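Local coordinates for uncharacterized protein (Chondromyces crocatus, PDB 6I86) that is of unknown function but is encoded in the crocagin gene cluster and probably takes part in the biosynthesis of that ribosomally made peptide, at residues L53-V64 / R121-Y132. Numbering follows the deposited sequence.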
# COMPACT_ATOMS: atom_id res chain seq x y z
N LEU A 53 4.69 -4.30 0.78
CA LEU A 53 5.71 -3.26 0.81
C LEU A 53 5.72 -2.51 -0.52
O LEU A 53 5.87 -3.13 -1.58
CB LEU A 53 7.08 -3.86 1.11
CG LEU A 53 8.28 -2.96 1.44
CD1 LEU A 53 9.25 -3.70 2.35
CD2 LEU A 53 8.99 -2.50 0.18
N LEU A 54 5.56 -1.19 -0.46
CA LEU A 54 5.60 -0.31 -1.63
C LEU A 54 6.86 0.54 -1.55
O LEU A 54 6.92 1.49 -0.77
CB LEU A 54 4.35 0.57 -1.69
CG LEU A 54 3.06 -0.06 -2.19
CD1 LEU A 54 1.86 0.74 -1.70
CD2 LEU A 54 3.07 -0.11 -3.70
N GLN A 55 7.85 0.20 -2.38
CA GLN A 55 9.11 0.93 -2.40
C GLN A 55 9.02 2.12 -3.36
O GLN A 55 8.44 2.02 -4.45
CB GLN A 55 10.26 0.02 -2.82
CG GLN A 55 11.60 0.72 -2.99
CD GLN A 55 12.78 -0.16 -2.64
OE1 GLN A 55 12.75 -0.91 -1.67
NE2 GLN A 55 13.84 -0.08 -3.45
N VAL A 56 9.58 3.25 -2.94
CA VAL A 56 9.75 4.41 -3.80
C VAL A 56 11.24 4.66 -3.95
O VAL A 56 12.06 4.26 -3.12
CB VAL A 56 9.04 5.66 -3.27
CG1 VAL A 56 7.55 5.40 -3.12
CG2 VAL A 56 9.64 6.11 -1.95
N VAL A 57 11.60 5.34 -5.05
CA VAL A 57 13.00 5.56 -5.37
C VAL A 57 13.56 6.73 -4.57
O VAL A 57 14.70 6.69 -4.09
CB VAL A 57 13.15 5.77 -6.88
CG1 VAL A 57 14.61 5.76 -7.28
CG2 VAL A 57 12.38 4.71 -7.64
N LEU A 58 12.77 7.80 -4.43
CA LEU A 58 13.21 8.99 -3.71
C LEU A 58 12.03 9.57 -2.95
O LEU A 58 10.88 9.20 -3.19
CB LEU A 58 13.80 10.04 -4.67
CG LEU A 58 14.90 9.59 -5.65
CD1 LEU A 58 14.95 10.53 -6.84
CD2 LEU A 58 16.26 9.50 -4.97
N GLU A 59 12.33 10.50 -2.05
CA GLU A 59 11.29 11.09 -1.21
C GLU A 59 10.32 11.92 -2.05
O GLU A 59 10.72 12.66 -2.95
CB GLU A 59 11.92 11.97 -0.13
CG GLU A 59 11.03 13.11 0.37
CD GLU A 59 9.99 12.65 1.39
OE1 GLU A 59 8.91 13.28 1.46
OE2 GLU A 59 10.26 11.68 2.11
N GLY A 60 9.03 11.77 -1.75
CA GLY A 60 8.02 12.57 -2.40
C GLY A 60 6.67 12.36 -1.75
O GLY A 60 6.57 11.77 -0.67
N TYR A 61 5.64 12.87 -2.41
CA TYR A 61 4.26 12.62 -2.03
C TYR A 61 3.61 11.78 -3.12
O TYR A 61 3.73 12.11 -4.30
CB TYR A 61 3.48 13.92 -1.84
CG TYR A 61 3.64 14.57 -0.48
CD1 TYR A 61 4.71 15.41 -0.21
CD2 TYR A 61 2.71 14.34 0.53
CE1 TYR A 61 4.86 16.00 1.02
CE2 TYR A 61 2.85 14.93 1.77
CZ TYR A 61 3.92 15.76 2.01
OH TYR A 61 4.07 16.35 3.25
N PHE A 62 2.92 10.72 -2.72
CA PHE A 62 2.45 9.73 -3.68
C PHE A 62 0.99 9.38 -3.44
O PHE A 62 0.56 9.23 -2.29
CB PHE A 62 3.32 8.47 -3.61
CG PHE A 62 4.79 8.77 -3.68
CD1 PHE A 62 5.37 9.19 -4.87
CD2 PHE A 62 5.59 8.68 -2.55
CE1 PHE A 62 6.73 9.48 -4.94
CE2 PHE A 62 6.95 8.97 -2.61
CZ PHE A 62 7.52 9.37 -3.80
N LYS A 63 0.26 9.24 -4.53
CA LYS A 63 -1.15 8.88 -4.50
C LYS A 63 -1.27 7.39 -4.81
O LYS A 63 -0.85 6.94 -5.88
CB LYS A 63 -1.94 9.71 -5.51
CG LYS A 63 -3.40 9.31 -5.66
CD LYS A 63 -4.11 10.17 -6.71
CE LYS A 63 -4.23 11.62 -6.26
NZ LYS A 63 -4.87 12.48 -7.30
N VAL A 64 -1.85 6.64 -3.88
CA VAL A 64 -2.00 5.19 -4.01
C VAL A 64 -3.48 4.87 -3.97
O VAL A 64 -4.16 5.17 -2.99
CB VAL A 64 -1.24 4.43 -2.91
CG1 VAL A 64 -1.35 2.93 -3.13
CG2 VAL A 64 0.21 4.87 -2.86
N ARG A 121 0.40 -5.49 -6.87
CA ARG A 121 1.04 -4.18 -6.78
C ARG A 121 1.40 -3.72 -8.18
O ARG A 121 2.27 -4.32 -8.82
CB ARG A 121 2.29 -4.22 -5.90
CG ARG A 121 3.10 -2.93 -6.00
CD ARG A 121 4.41 -3.02 -5.24
NE ARG A 121 5.49 -3.59 -6.03
CZ ARG A 121 6.38 -2.85 -6.69
NH1 ARG A 121 6.30 -1.53 -6.66
NH2 ARG A 121 7.34 -3.44 -7.39
N GLU A 122 0.73 -2.68 -8.65
CA GLU A 122 1.07 -2.02 -9.91
C GLU A 122 1.64 -0.65 -9.59
O GLU A 122 1.04 0.11 -8.81
CB GLU A 122 -0.16 -1.88 -10.81
CG GLU A 122 -0.74 -3.21 -11.25
CD GLU A 122 -1.99 -3.05 -12.08
OE1 GLU A 122 -1.92 -3.30 -13.30
OE2 GLU A 122 -3.04 -2.69 -11.51
N TRP A 123 2.80 -0.33 -10.17
CA TRP A 123 3.46 0.93 -9.87
C TRP A 123 4.02 1.53 -11.15
O TRP A 123 4.53 0.82 -12.02
CB TRP A 123 4.58 0.74 -8.84
CG TRP A 123 5.03 2.02 -8.22
CD1 TRP A 123 6.06 2.80 -8.63
CD2 TRP A 123 4.45 2.66 -7.09
NE1 TRP A 123 6.17 3.90 -7.81
CE2 TRP A 123 5.18 3.84 -6.86
CE3 TRP A 123 3.37 2.36 -6.25
CZ2 TRP A 123 4.88 4.71 -5.81
CZ3 TRP A 123 3.07 3.23 -5.22
CH2 TRP A 123 3.83 4.39 -5.01
N SER A 124 3.91 2.85 -11.25
CA SER A 124 4.47 3.61 -12.37
C SER A 124 5.64 4.44 -11.83
O SER A 124 5.43 5.43 -11.13
CB SER A 124 3.40 4.51 -13.00
OG SER A 124 3.97 5.32 -14.01
N VAL A 125 6.86 4.00 -12.15
CA VAL A 125 8.03 4.80 -11.80
C VAL A 125 8.01 6.13 -12.55
O VAL A 125 8.46 7.15 -12.03
CB VAL A 125 9.32 4.00 -12.10
CG1 VAL A 125 10.55 4.82 -11.76
CG2 VAL A 125 9.32 2.69 -11.33
N HIS A 126 7.47 6.13 -13.77
CA HIS A 126 7.35 7.37 -14.53
C HIS A 126 6.45 8.37 -13.81
O HIS A 126 6.77 9.56 -13.71
CB HIS A 126 6.82 7.07 -15.93
CG HIS A 126 6.97 8.21 -16.89
ND1 HIS A 126 5.89 8.85 -17.47
CD2 HIS A 126 8.07 8.83 -17.38
CE1 HIS A 126 6.33 9.81 -18.27
NE2 HIS A 126 7.65 9.81 -18.23
N GLU A 127 5.31 7.90 -13.30
CA GLU A 127 4.41 8.79 -12.58
C GLU A 127 5.00 9.18 -11.23
O GLU A 127 4.88 10.33 -10.80
CB GLU A 127 3.04 8.12 -12.40
CG GLU A 127 1.96 9.05 -11.85
CD GLU A 127 1.51 10.09 -12.85
OE1 GLU A 127 1.80 9.93 -14.05
OE2 GLU A 127 0.86 11.07 -12.43
N GLU A 128 5.63 8.22 -10.53
CA GLU A 128 6.27 8.52 -9.25
C GLU A 128 7.27 9.65 -9.39
O GLU A 128 7.30 10.57 -8.56
CB GLU A 128 6.96 7.26 -8.71
CG GLU A 128 7.88 7.54 -7.53
CD GLU A 128 8.83 6.40 -7.24
OE1 GLU A 128 8.45 5.23 -7.44
OE2 GLU A 128 9.97 6.68 -6.80
N SER A 129 8.10 9.61 -10.43
CA SER A 129 9.14 10.61 -10.63
C SER A 129 8.60 12.00 -10.96
O SER A 129 9.39 12.94 -11.06
CB SER A 129 10.09 10.15 -11.74
OG SER A 129 9.42 10.03 -12.98
N LYS A 130 7.29 12.15 -11.13
CA LYS A 130 6.70 13.48 -11.28
C LYS A 130 6.46 14.18 -9.95
O LYS A 130 6.14 15.37 -9.94
CB LYS A 130 5.36 13.41 -12.02
CG LYS A 130 5.41 12.92 -13.45
CD LYS A 130 4.00 12.81 -14.01
CE LYS A 130 3.98 12.15 -15.38
NZ LYS A 130 2.58 11.93 -15.85
N HIS A 131 6.61 13.47 -8.83
CA HIS A 131 6.05 13.91 -7.56
C HIS A 131 7.08 13.94 -6.44
O HIS A 131 6.71 13.89 -5.26
CB HIS A 131 4.87 13.01 -7.19
CG HIS A 131 3.81 12.96 -8.25
ND1 HIS A 131 3.35 11.78 -8.79
CD2 HIS A 131 3.13 13.96 -8.88
CE1 HIS A 131 2.43 12.05 -9.70
NE2 HIS A 131 2.28 13.36 -9.77
N TYR A 132 8.36 14.04 -6.78
CA TYR A 132 9.39 14.19 -5.76
C TYR A 132 9.41 15.59 -5.15
O TYR A 132 9.88 15.76 -4.03
CB TYR A 132 10.77 13.87 -6.34
CG TYR A 132 10.91 12.44 -6.82
CD1 TYR A 132 10.34 11.39 -6.12
CD2 TYR A 132 11.63 12.14 -7.97
CE1 TYR A 132 10.47 10.08 -6.55
CE2 TYR A 132 11.77 10.84 -8.41
CZ TYR A 132 11.18 9.81 -7.69
OH TYR A 132 11.31 8.51 -8.13
O HOH W 1 9.23 2.70 -6.89
O HOH W 2 5.96 0.86 -4.98
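Strands 53-55 and 121-123 run nearly parallel, 12° apart with axes 9.2 Å from each other, and farther on Tyr61 N donates a 3.2 Å backbone hydrogen bond to His131 O. The Glu128 carboxylate takes most of the polar contacts. Its CG stands anti to the backbone N (chi1 168°), and the extended chain brings the carboxylate to the 56-59 loop. Glu128 OE2 accepts from Val57 N at 2.7 Å, on the syn side, and from Tyr132 OH at 2.6 Å; the two donors come from opposite faces of the carboxylate plane. Glu128 OE1 takes Trp123 NE1 on its anti lone pair, and one water joins it to Gln55 O. Three protein donors and this water grip the carboxylate, which should fix its rotation.

The contact joins two beta sheets. Strand 51-55 is an outer strand of the four-stranded antiparallel sheet; strands 60-69 and 115-123 belong to the five-stranded mixed sheet. Between them, Leu54 CD2 lies 3.6 Å from Trp123 CE3 and touches Arg121 CD. Val64 CG2 meets the indole edge from within the mixed sheet. Arg121 itself forms a salt bridge with Glu84.

Leu58 CB sits over one face of the Tyr132 ring, a CH-pi contact 3.9 Å from the centroid. Phe62 CZ approaches the edge of that ring, and Phe62 CE1 packs on Glu128 CG.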